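Side-chain contacts in leucine aminopeptidase 2 (Saccharomyces cerevisiae, PDB 2XQ0), which acts as a zinc aminopeptidase that prefers di- and tripeptides and has low epoxide hydrolase activity in vitro: residues 144-148 with 149-153; 171-174 with 175-179; 201-204 with 205-208; 269-273 with 274-278; 616-619 with 620-624. All blocks are in the same frame, centred on the assembly; numbering follows the deposited sequence.

Contact 1: residues 144-148 with 149-153; sequences SQLEA and IHARS. With BES (2-(3-amino-2-hydroxy-4-phenyl-butyrylamino)-4-methyl-pentanoic acid), chain B.
The H150 imidazole takes E147 O at its edge, in the ring plane, with CD2 of H150 3.8 Å from that oxygen. The polar end of the ring has its partner elsewhere: H150 ND1 is hydrogen-bonded to T125 OG1. The R152 guanidinium has CB of I149 over one face, offset toward the rim. R152 NE also makes a salt bridge with D159. The backbone closes a five-residue turn here, with H150 N donating to L146 O over 2.8 Å (N-H...O 159°). A cis peptide bond between E147 and A148 lies inside the turn. Beside the backbone bond, L146 CD1 packs on A151 CB at 3.8 Å. The turn follows strand 141-144 and carries part of the substrate site, Q145 to E147, into the active-site cleft of this M1 aminopeptidase. The E147 side chain leaves the turn and reaches for bestatin. Its CG is anti to the backbone N (chi1 -163°), and the chain runs extended from there. OE1 of E147 accepts from the bestatin amino nitrogen N2 at 2.8 Å. The same carboxylate lies against the inhibitor's phenyl group, with E147 CD 3.5 Å from bestatin C9.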
# COMPACT_ATOMS: atom_id res chain seq x y z
N SER A 144 1.25 -12.79 5.80
CA SER A 144 2.48 -12.01 5.70
C SER A 144 2.25 -10.61 5.13
O SER A 144 1.21 -10.31 4.54
CB SER A 144 3.46 -12.74 4.79
OG SER A 144 2.95 -12.73 3.47
N GLN A 145 3.24 -9.76 5.32
CA GLN A 145 3.31 -8.46 4.68
C GLN A 145 4.80 -8.14 4.63
O GLN A 145 5.42 -7.91 5.67
CB GLN A 145 2.56 -7.40 5.49
CG GLN A 145 2.93 -5.97 5.13
CD GLN A 145 2.62 -5.64 3.69
OE1 GLN A 145 1.49 -5.84 3.23
NE2 GLN A 145 3.62 -5.16 2.95
N LEU A 146 5.39 -8.18 3.44
CA LEU A 146 6.85 -8.14 3.32
C LEU A 146 7.42 -6.78 2.92
O LEU A 146 8.60 -6.48 3.15
CB LEU A 146 7.35 -9.23 2.35
CG LEU A 146 6.88 -10.65 2.66
CD1 LEU A 146 7.65 -11.67 1.82
CD2 LEU A 146 7.01 -10.95 4.14
N GLU A 147 6.59 -5.94 2.32
CA GLU A 147 7.11 -4.64 1.86
C GLU A 147 7.36 -3.74 3.06
O GLU A 147 6.53 -3.69 3.96
CB GLU A 147 6.11 -3.97 0.91
CG GLU A 147 6.71 -2.84 0.05
CD GLU A 147 5.69 -2.33 -0.97
OE1 GLU A 147 4.59 -2.90 -1.01
OE2 GLU A 147 5.98 -1.37 -1.70
N ALA A 148 8.51 -3.05 3.10
CA ALA A 148 9.51 -3.03 2.05
C ALA A 148 10.64 -4.05 2.25
O ALA A 148 11.02 -4.73 1.29
CB ALA A 148 10.11 -1.64 1.92
N ILE A 149 11.18 -4.14 3.46
CA ILE A 149 12.28 -5.08 3.73
C ILE A 149 12.02 -6.12 4.83
O ILE A 149 12.90 -6.42 5.64
CB ILE A 149 13.60 -4.35 4.02
CG1 ILE A 149 13.44 -3.40 5.22
CG2 ILE A 149 14.04 -3.57 2.75
CD1 ILE A 149 14.77 -2.80 5.70
N HIS A 150 10.83 -6.70 4.83
CA HIS A 150 10.52 -7.74 5.82
C HIS A 150 10.63 -9.16 5.23
O HIS A 150 10.50 -10.14 5.97
CB HIS A 150 9.11 -7.52 6.39
CG HIS A 150 8.99 -6.26 7.18
ND1 HIS A 150 9.62 -6.08 8.40
CD2 HIS A 150 8.34 -5.10 6.93
CE1 HIS A 150 9.35 -4.88 8.86
NE2 HIS A 150 8.56 -4.26 7.99
N ALA A 151 10.86 -9.27 3.93
CA ALA A 151 11.03 -10.61 3.34
C ALA A 151 12.18 -11.34 4.02
O ALA A 151 12.11 -12.55 4.27
CB ALA A 151 11.24 -10.53 1.86
N ARG A 152 13.23 -10.60 4.35
CA ARG A 152 14.39 -11.17 5.04
C ARG A 152 14.04 -11.66 6.46
O ARG A 152 14.85 -12.30 7.11
CB ARG A 152 15.54 -10.15 5.11
CG ARG A 152 15.20 -8.93 6.00
CD ARG A 152 16.19 -7.77 5.86
NE ARG A 152 16.17 -7.20 4.51
CZ ARG A 152 16.83 -6.11 4.11
NH1 ARG A 152 17.64 -5.45 4.94
NH2 ARG A 152 16.70 -5.70 2.86
N SER A 153 12.83 -11.36 6.94
CA SER A 153 12.44 -11.87 8.27
C SER A 153 11.58 -13.12 8.11
O SER A 153 11.19 -13.77 9.10
CB SER A 153 11.71 -10.77 9.05
OG SER A 153 11.48 -11.12 10.40
N2 BES B . 1.84 -2.18 -1.05
C1 BES B . 1.26 -0.87 -0.86
C6 BES B . 1.16 -0.56 0.64
C7 BES B . 2.55 -0.48 1.24
C8 BES B . 3.55 0.24 0.60
C12 BES B . 2.84 -1.16 2.43
C9 BES B . 4.82 0.31 1.14
C11 BES B . 4.11 -1.09 2.97
C10 BES B . 5.11 -0.36 2.33
C2 BES B . -0.13 -0.79 -1.50
O2 BES B . -0.17 -1.09 -2.90
C3 BES B . -0.63 0.60 -1.28
O3 BES B . -0.16 1.56 -1.89
N1 BES B . -1.58 0.61 -0.35
C4 BES B . -2.32 1.74 0.16
C13 BES B . -3.62 1.71 -0.64
C14 BES B . -3.93 3.04 -1.31
C15 BES B . -4.88 2.82 -2.48
C16 BES B . -2.67 3.77 -1.76
C5 BES B . -2.63 1.43 1.60
O1 BES B . -2.82 2.38 2.40
O4 BES B . -2.69 0.22 1.95

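Contact 2: residues 171-174 with 175-179; sequences IESP and LPVVF
S173 OG has several polar neighbours. It is hydrogen-bonded to S211 OG, and L175 O lies 3.1 Å from S173 OG as a second possible partner. Which hydroxyl gives its proton to the other is not settled. S211 OG is also hydrogen-bonded to P176 O, and only weakly to L175 O. The S173 side chain is trans about its first torsion (chi1 -177°), which turns OG across the bend toward L175. The bend reverses the chain, and the two arms run 159° apart. Apolar side chains fill the space between the arms. CB of S173 touches V177 CG2 at 3.6 Å. CD1 of I171 reaches V177 CG1 at 3.8 Å, and I171 CG2 lies beside both V177 methyls. The same CD1 of I171 meets F179 CD1 at 3.9 Å, the two side chains lying roughly perpendicular. An alanine in place of I171 lacks both branches that lie against V177 and the CD1 that reaches F179, which would probably open a gap and let the F179 ring shift. The bend joins two sheets of the N-terminal domain. I171 and E172 end strand 165-172 of the large mixed sheet, beside strands 28-40 and 193-199. V177 to F179 form an edge strand of a four-stranded antiparallel sheet, next to strand 209-211. F179 also meets the ring of F196, and I171 touches I209.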
# COMPACT_ATOMS: atom_id res chain seq x y z
N ILE A 171 3.84 -25.59 0.43
CA ILE A 171 3.54 -25.11 1.76
C ILE A 171 2.64 -26.11 2.46
O ILE A 171 1.52 -26.37 2.03
CB ILE A 171 2.90 -23.73 1.75
CG1 ILE A 171 3.78 -22.77 0.95
CG2 ILE A 171 2.71 -23.23 3.17
CD1 ILE A 171 3.18 -21.41 0.73
N GLU A 172 3.14 -26.69 3.54
CA GLU A 172 2.35 -27.65 4.30
C GLU A 172 1.64 -26.89 5.42
O GLU A 172 2.25 -26.09 6.11
CB GLU A 172 3.27 -28.71 4.88
CG GLU A 172 2.54 -29.82 5.62
CD GLU A 172 3.49 -30.86 6.16
OE1 GLU A 172 4.68 -30.52 6.37
OE2 GLU A 172 3.05 -32.01 6.39
N SER A 173 0.34 -27.13 5.58
CA SER A 173 -0.45 -26.48 6.63
C SER A 173 -1.67 -27.33 6.96
O SER A 173 -2.20 -28.01 6.08
CB SER A 173 -0.92 -25.10 6.17
OG SER A 173 -1.63 -24.42 7.20
N PRO A 174 -2.12 -27.31 8.22
CA PRO A 174 -3.37 -28.02 8.52
C PRO A 174 -4.60 -27.25 8.07
O PRO A 174 -5.71 -27.74 8.28
CB PRO A 174 -3.35 -28.15 10.04
CG PRO A 174 -2.50 -27.01 10.50
CD PRO A 174 -1.46 -26.79 9.44
N LEU A 175 -4.42 -26.06 7.49
CA LEU A 175 -5.52 -25.23 6.97
C LEU A 175 -5.17 -24.73 5.57
O LEU A 175 -3.99 -24.69 5.21
CB LEU A 175 -5.77 -24.03 7.90
CG LEU A 175 -6.30 -24.32 9.31
CD1 LEU A 175 -6.21 -23.09 10.21
CD2 LEU A 175 -7.74 -24.82 9.26
N PRO A 176 -6.18 -24.36 4.77
CA PRO A 176 -5.96 -23.80 3.43
C PRO A 176 -4.87 -22.70 3.35
O PRO A 176 -4.67 -21.92 4.28
CB PRO A 176 -7.34 -23.24 3.07
CG PRO A 176 -8.31 -24.23 3.74
CD PRO A 176 -7.61 -24.61 5.04
N VAL A 177 -4.15 -22.68 2.24
CA VAL A 177 -3.06 -21.74 2.03
C VAL A 177 -3.29 -21.03 0.71
O VAL A 177 -3.66 -21.67 -0.28
CB VAL A 177 -1.67 -22.44 1.93
CG1 VAL A 177 -0.57 -21.45 1.51
CG2 VAL A 177 -1.31 -23.14 3.22
N VAL A 178 -3.10 -19.72 0.70
CA VAL A 178 -2.95 -19.02 -0.56
C VAL A 178 -1.56 -18.40 -0.63
O VAL A 178 -0.93 -18.15 0.41
CB VAL A 178 -4.03 -17.96 -0.78
CG1 VAL A 178 -5.42 -18.61 -0.72
CG2 VAL A 178 -3.89 -16.85 0.26
N PHE A 179 -1.08 -18.20 -1.85
CA PHE A 179 0.29 -17.80 -2.11
C PHE A 179 0.28 -16.88 -3.33
O PHE A 179 -0.64 -16.96 -4.14
CB PHE A 179 1.14 -19.04 -2.41
CG PHE A 179 2.56 -18.72 -2.79
CD1 PHE A 179 3.52 -18.47 -1.82
CD2 PHE A 179 2.95 -18.71 -4.13
CE1 PHE A 179 4.84 -18.17 -2.17
CE2 PHE A 179 4.25 -18.41 -4.49
CZ PHE A 179 5.21 -18.15 -3.52

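Contact 3: residues 201-204 with 205-208; sequences PIPA and YLIG
P203 packs against two side chains at once. Its CG lies 3.4 Å from Y205 CE2, approaching the tyrosine ring obliquely. Its CD is tight against L206 CD1, at 3.5 Å. L206 CG sits over one face of the Y205 ring, offset toward the rim, so the three groups meet as a cluster. I202 adds a separate point: its CD1 meets I207 CD1 at 3.8 Å, with one side chain set nearly square to the other. Y205 CG takes the crowded position between its backbone N and carbonyl carbon (chi1 78°), which brings the ring against the proline. Two successive backbone bonds hold the short 3-10 turn: L206 N to P203 O at 3.2 Å and I207 N to A204 O at 3.1 Å. Further out, W317 meets the Y205 ring edge-to-face, and Y205 OH has a weak hydrogen bond to N323 ND2. S278 OG is hydrogen-bonded to L206 O at the end of the turn. Were a serine to replace Y205, P203 and L206 would lose the ring they pack on, and W317 would probably be left without its aromatic partner. The side chains are almost wholly apolar and buried. The carbonyls of P203, A204 and L206 each have a hydrogen-bond partner. The two 3-10 donors come from above the carbonyl planes, so the cost of burial is probably reduced rather than removed.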
# COMPACT_ATOMS: atom_id res chain seq x y z
N PRO A 201 9.16 -13.45 -13.18
CA PRO A 201 10.12 -13.18 -12.10
C PRO A 201 9.63 -12.06 -11.18
O PRO A 201 9.09 -11.06 -11.67
CB PRO A 201 11.40 -12.72 -12.83
CG PRO A 201 11.24 -13.17 -14.24
CD PRO A 201 9.77 -13.30 -14.52
N ILE A 202 9.79 -12.23 -9.87
CA ILE A 202 9.35 -11.21 -8.91
C ILE A 202 10.40 -10.92 -7.82
O ILE A 202 11.24 -11.78 -7.53
CB ILE A 202 7.98 -11.58 -8.27
CG1 ILE A 202 8.00 -12.94 -7.54
CG2 ILE A 202 6.86 -11.56 -9.34
CD1 ILE A 202 6.83 -13.12 -6.54
N PRO A 203 10.38 -9.70 -7.25
CA PRO A 203 11.21 -9.37 -6.07
C PRO A 203 10.65 -10.06 -4.82
O PRO A 203 9.45 -10.38 -4.76
CB PRO A 203 11.06 -7.85 -5.96
CG PRO A 203 9.75 -7.54 -6.58
CD PRO A 203 9.53 -8.57 -7.66
N ALA A 204 11.50 -10.30 -3.83
CA ALA A 204 11.08 -10.97 -2.60
C ALA A 204 9.94 -10.23 -1.87
O ALA A 204 9.14 -10.86 -1.19
CB ALA A 204 12.27 -11.16 -1.64
N TYR A 205 9.89 -8.91 -2.00
CA TYR A 205 8.96 -8.14 -1.18
C TYR A 205 7.51 -8.40 -1.65
O TYR A 205 6.58 -8.10 -0.93
CB TYR A 205 9.28 -6.64 -1.17
CG TYR A 205 8.85 -5.89 -2.41
CD1 TYR A 205 7.52 -5.49 -2.57
CD2 TYR A 205 9.75 -5.57 -3.39
CE1 TYR A 205 7.13 -4.79 -3.68
CE2 TYR A 205 9.36 -4.88 -4.52
CZ TYR A 205 8.05 -4.49 -4.66
OH TYR A 205 7.66 -3.81 -5.78
N LEU A 206 7.35 -8.98 -2.84
CA LEU A 206 6.03 -9.29 -3.40
C LEU A 206 5.52 -10.68 -2.99
O LEU A 206 4.37 -11.02 -3.26
CB LEU A 206 6.06 -9.20 -4.93
CG LEU A 206 6.14 -7.77 -5.46
CD1 LEU A 206 6.21 -7.77 -6.97
CD2 LEU A 206 4.93 -6.99 -4.99
N ILE A 207 6.37 -11.46 -2.35
CA ILE A 207 5.93 -12.77 -1.89
C ILE A 207 4.81 -12.56 -0.89
O ILE A 207 4.85 -11.65 -0.05
CB ILE A 207 7.05 -13.59 -1.27
CG1 ILE A 207 8.02 -14.06 -2.36
CG2 ILE A 207 6.48 -14.80 -0.52
CD1 ILE A 207 7.36 -15.03 -3.34
N GLY A 208 3.78 -13.39 -1.02
CA GLY A 208 2.65 -13.32 -0.12
C GLY A 208 2.21 -14.71 0.28
O GLY A 208 2.21 -15.63 -0.55

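Contact 4: residues 269-273 with 274-278; sequences DSYPY and GGMES. With BES (2-(3-amino-2-hydroxy-4-phenyl-butyrylamino)-4-methyl-pentanoic acid), chain B.
Y271 and M276 cross at about a right angle, with the Y271 hydroxyl against M276 CB at 3.2 Å. M276 belongs to the GXMEN-type motif of M1 exopeptidases, here reading GGMES in residues 274-278. Its G275 and M276 form the short edge strand of a mixed sheet beside the active site. The Y271 ring turns its edge to the backbone of G274 and G275, and F143 meets the same ring with its plane inclined to it. The Y273 side chain leads away to the inhibitor. The rim of the bestatin phenyl points at one face of the Y273 ring, with C12 3.4 Å from Y273 CE1. The backbone then takes the inhibitor carboxylate. G274 N donates to bestatin O4 at 2.6 Å. A weak bond of 3.4 Å runs from G275 N to bestatin O4. M276 bends at chi2 (58°), and its SD comes to 3.1 Å from bestatin N2. E277 also bends sharply along its chain and so brings its carboxylate to the same amino group. OE1 of E277 accepts from bestatin N2 at 2.8 Å and lies 2.7 Å from the bestatin hydroxyl O2.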
# COMPACT_ATOMS: atom_id res chain seq x y z
N ASP A 269 -9.78 -8.97 10.05
CA ASP A 269 -10.00 -7.57 10.41
C ASP A 269 -8.75 -6.83 10.92
O ASP A 269 -8.68 -5.61 10.81
CB ASP A 269 -11.20 -7.44 11.36
CG ASP A 269 -12.43 -8.20 10.86
OD1 ASP A 269 -13.24 -7.61 10.11
OD2 ASP A 269 -12.57 -9.39 11.20
N SER A 270 -7.75 -7.56 11.43
CA SER A 270 -6.50 -6.93 11.89
C SER A 270 -5.58 -6.45 10.77
O SER A 270 -4.55 -5.80 11.02
CB SER A 270 -5.72 -7.89 12.79
OG SER A 270 -5.34 -9.06 12.10
N TYR A 271 -5.93 -6.74 9.53
CA TYR A 271 -5.09 -6.35 8.41
C TYR A 271 -4.86 -4.83 8.39
O TYR A 271 -5.82 -4.05 8.41
CB TYR A 271 -5.68 -6.86 7.10
CG TYR A 271 -4.72 -6.70 5.95
CD1 TYR A 271 -3.60 -7.51 5.84
CD2 TYR A 271 -4.93 -5.75 4.96
CE1 TYR A 271 -2.71 -7.37 4.80
CE2 TYR A 271 -4.05 -5.60 3.92
CZ TYR A 271 -2.94 -6.41 3.84
OH TYR A 271 -2.07 -6.26 2.80
N PRO A 272 -3.59 -4.39 8.35
CA PRO A 272 -3.24 -2.98 8.59
C PRO A 272 -3.17 -2.07 7.36
O PRO A 272 -3.11 -0.85 7.53
CB PRO A 272 -1.85 -3.09 9.23
CG PRO A 272 -1.25 -4.30 8.57
CD PRO A 272 -2.39 -5.24 8.23
N TYR A 273 -3.15 -2.63 6.16
CA TYR A 273 -3.11 -1.79 4.96
C TYR A 273 -4.43 -1.90 4.23
O TYR A 273 -5.30 -2.68 4.63
CB TYR A 273 -1.93 -2.19 4.07
CG TYR A 273 -0.61 -2.05 4.78
CD1 TYR A 273 0.09 -0.86 4.76
CD2 TYR A 273 -0.08 -3.10 5.52
CE1 TYR A 273 1.29 -0.72 5.43
CE2 TYR A 273 1.11 -2.97 6.19
CZ TYR A 273 1.80 -1.78 6.15
OH TYR A 273 2.99 -1.66 6.82
N GLY A 274 -4.60 -1.09 3.19
CA GLY A 274 -5.82 -1.11 2.41
C GLY A 274 -5.69 -2.30 1.48
O GLY A 274 -6.65 -3.02 1.21
N GLY A 275 -4.47 -2.55 1.02
CA GLY A 275 -4.23 -3.65 0.12
C GLY A 275 -2.76 -3.88 -0.10
O GLY A 275 -1.95 -3.02 0.25
N MET A 276 -2.39 -5.03 -0.67
CA MET A 276 -1.00 -5.31 -1.00
C MET A 276 -1.06 -6.10 -2.28
O MET A 276 -1.78 -7.10 -2.36
CB MET A 276 -0.31 -6.14 0.08
CG MET A 276 1.11 -6.57 -0.27
SD MET A 276 2.24 -5.18 -0.64
CE MET A 276 3.38 -5.94 -1.79
N GLU A 277 -0.29 -5.63 -3.26
CA GLU A 277 -0.34 -6.13 -4.63
C GLU A 277 0.48 -7.40 -4.89
O GLU A 277 1.15 -7.49 -5.91
CB GLU A 277 0.17 -5.02 -5.56
CG GLU A 277 1.70 -4.71 -5.43
CD GLU A 277 2.05 -3.60 -4.41
OE1 GLU A 277 1.24 -3.30 -3.51
OE2 GLU A 277 3.16 -3.02 -4.52
N SER A 278 0.45 -8.38 -3.99
CA SER A 278 1.14 -9.63 -4.27
C SER A 278 0.60 -10.20 -5.56
O SER A 278 -0.61 -10.32 -5.72
CB SER A 278 0.92 -10.66 -3.17
OG SER A 278 1.62 -10.26 -2.01
N2 BES B . 1.84 -2.18 -1.05
C1 BES B . 1.26 -0.87 -0.86
C6 BES B . 1.16 -0.56 0.64
C7 BES B . 2.55 -0.48 1.24
C8 BES B . 3.55 0.24 0.60
C12 BES B . 2.84 -1.16 2.43
C9 BES B . 4.82 0.31 1.14
C11 BES B . 4.11 -1.09 2.97
C10 BES B . 5.11 -0.36 2.33
C2 BES B . -0.13 -0.79 -1.50
O2 BES B . -0.17 -1.09 -2.90
C3 BES B . -0.63 0.60 -1.28
O3 BES B . -0.16 1.56 -1.89
N1 BES B . -1.58 0.61 -0.35
C4 BES B . -2.32 1.74 0.16
C13 BES B . -3.62 1.71 -0.64
C14 BES B . -3.93 3.04 -1.31
C15 BES B . -4.88 2.82 -2.48
C16 BES B . -2.67 3.77 -1.76
C5 BES B . -2.63 1.43 1.60
O1 BES B . -2.82 2.38 2.40
O4 BES B . -2.69 0.22 1.95

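Contact 5: residues 616-619 with 620-624; sequences DTYH and PICKA
K623 N donates to H619 O over 2.8 Å (N-H...O 163°), which closes the first turn of helix 620-629. H619 is the N-cap of this helix. Its imidazole ND1 accepts from I621 N at 3.2 Å, nearly straight at 171° and in the plane of the ring. With the backbone N and CG of H619 on opposite sides of the CA-CB bond (chi1 -168°), the ring is set alongside the I621 side chain. I621 CG1 rests 3.4 Å from H619 CE1. CB of Y618 faces the helix and lies 4.1 Å from C622 SG, while the ring leads away from it. SG of C622 sits obliquely to the Y618 ring, 5.0 Å from its centroid, in a sulfur-aromatic contact 35° off the ring normal. The hydroxyl of Y618 is hydrogen-bonded outside, to L583 O and Y596 OH. K623 runs fully extended back along the loop, and its NZ makes a 2.8 Å salt bridge with D616 OD1. The cap and this ion pair thus tie the loop to the first helical turn in this C-terminal domain. Since ND1 of H619 accepts a hydrogen bond, a neutral ring with its proton on NE2 is likely.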
# COMPACT_ATOMS: atom_id res chain seq x y z
N ASP A 616 -3.59 -6.06 21.68
CA ASP A 616 -3.05 -7.33 21.19
C ASP A 616 -3.85 -7.93 20.02
O ASP A 616 -3.48 -8.99 19.50
CB ASP A 616 -2.94 -8.34 22.34
CG ASP A 616 -1.83 -7.99 23.32
OD1 ASP A 616 -0.73 -7.61 22.87
OD2 ASP A 616 -2.06 -8.10 24.55
N THR A 617 -4.92 -7.26 19.61
CA THR A 617 -5.70 -7.71 18.46
C THR A 617 -5.19 -7.08 17.16
O THR A 617 -5.48 -7.57 16.06
CB THR A 617 -7.22 -7.42 18.62
OG1 THR A 617 -7.49 -6.02 18.41
CG2 THR A 617 -7.69 -7.83 20.01
N TYR A 618 -4.41 -6.02 17.28
CA TYR A 618 -3.92 -5.30 16.11
C TYR A 618 -2.65 -5.93 15.53
O TYR A 618 -1.95 -6.65 16.24
CB TYR A 618 -3.69 -3.82 16.46
CG TYR A 618 -4.91 -3.11 17.03
CD1 TYR A 618 -4.87 -2.49 18.27
CD2 TYR A 618 -6.10 -3.07 16.32
CE1 TYR A 618 -5.98 -1.83 18.79
CE2 TYR A 618 -7.22 -2.42 16.82
CZ TYR A 618 -7.16 -1.80 18.06
OH TYR A 618 -8.27 -1.16 18.56
N HIS A 619 -2.36 -5.67 14.26
CA HIS A 619 -1.11 -6.14 13.64
C HIS A 619 0.05 -5.55 14.42
O HIS A 619 -0.06 -4.43 14.94
CB HIS A 619 -1.01 -5.72 12.16
CG HIS A 619 0.09 -6.41 11.40
ND1 HIS A 619 1.41 -6.02 11.48
CD2 HIS A 619 0.06 -7.47 10.56
CE1 HIS A 619 2.15 -6.81 10.72
NE2 HIS A 619 1.35 -7.70 10.16
N PRO A 620 1.18 -6.28 14.50
CA PRO A 620 2.36 -5.77 15.21
C PRO A 620 2.72 -4.32 14.85
O PRO A 620 3.06 -3.54 15.75
CB PRO A 620 3.47 -6.70 14.72
CG PRO A 620 2.78 -7.98 14.49
CD PRO A 620 1.40 -7.64 13.98
N ILE A 621 2.65 -3.98 13.56
CA ILE A 621 2.99 -2.64 13.09
C ILE A 621 2.04 -1.61 13.66
O ILE A 621 2.45 -0.62 14.25
CB ILE A 621 2.90 -2.55 11.56
CG1 ILE A 621 3.56 -3.76 10.90
CG2 ILE A 621 3.53 -1.25 11.10
CD1 ILE A 621 5.07 -3.73 10.90
N CYS A 622 0.75 -1.85 13.46
CA CYS A 622 -0.28 -0.96 13.99
C CYS A 622 -0.22 -0.84 15.52
O CYS A 622 -0.44 0.25 16.06
CB CYS A 622 -1.66 -1.42 13.52
SG CYS A 622 -3.01 -0.46 14.18
N LYS A 623 0.09 -1.93 16.22
CA LYS A 623 0.24 -1.85 17.67
C LYS A 623 1.43 -0.97 18.05
O LYS A 623 1.36 -0.16 18.99
CB LYS A 623 0.39 -3.24 18.31
CG LYS A 623 0.39 -3.23 19.84
CD LYS A 623 0.59 -4.63 20.43
CE LYS A 623 0.85 -4.57 21.94
NZ LYS A 623 1.40 -5.85 22.50
N ALA A 624 2.52 -1.11 17.29
CA ALA A 624 3.75 -0.35 17.54
C ALA A 624 3.48 1.15 17.44
O ALA A 624 3.82 1.93 18.33
CB ALA A 624 4.82 -0.75 16.54

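Overall arrangement
The five contacts follow one another along the chain. Contacts 1, 2 and 3 lie in the N-terminal domain, contact 4 in the peptidase domain and contact 5 in the C-terminal helical domain. Contacts 1 and 3 are close, with centres about 9 Å apart, and L146 packs on the turn at 204-207. Contact 2 lies further out and touches contact 3 through F179. Contact 4 meets contact 1 at M276, contact 3 at S278 and contact 5 at P272. Contacts 1 and 4 both hold bestatin, so the pocket is built from two domains. Contact 5, about 13 Å from contact 4 between centres, brings the third domain against the substrate-binding loop.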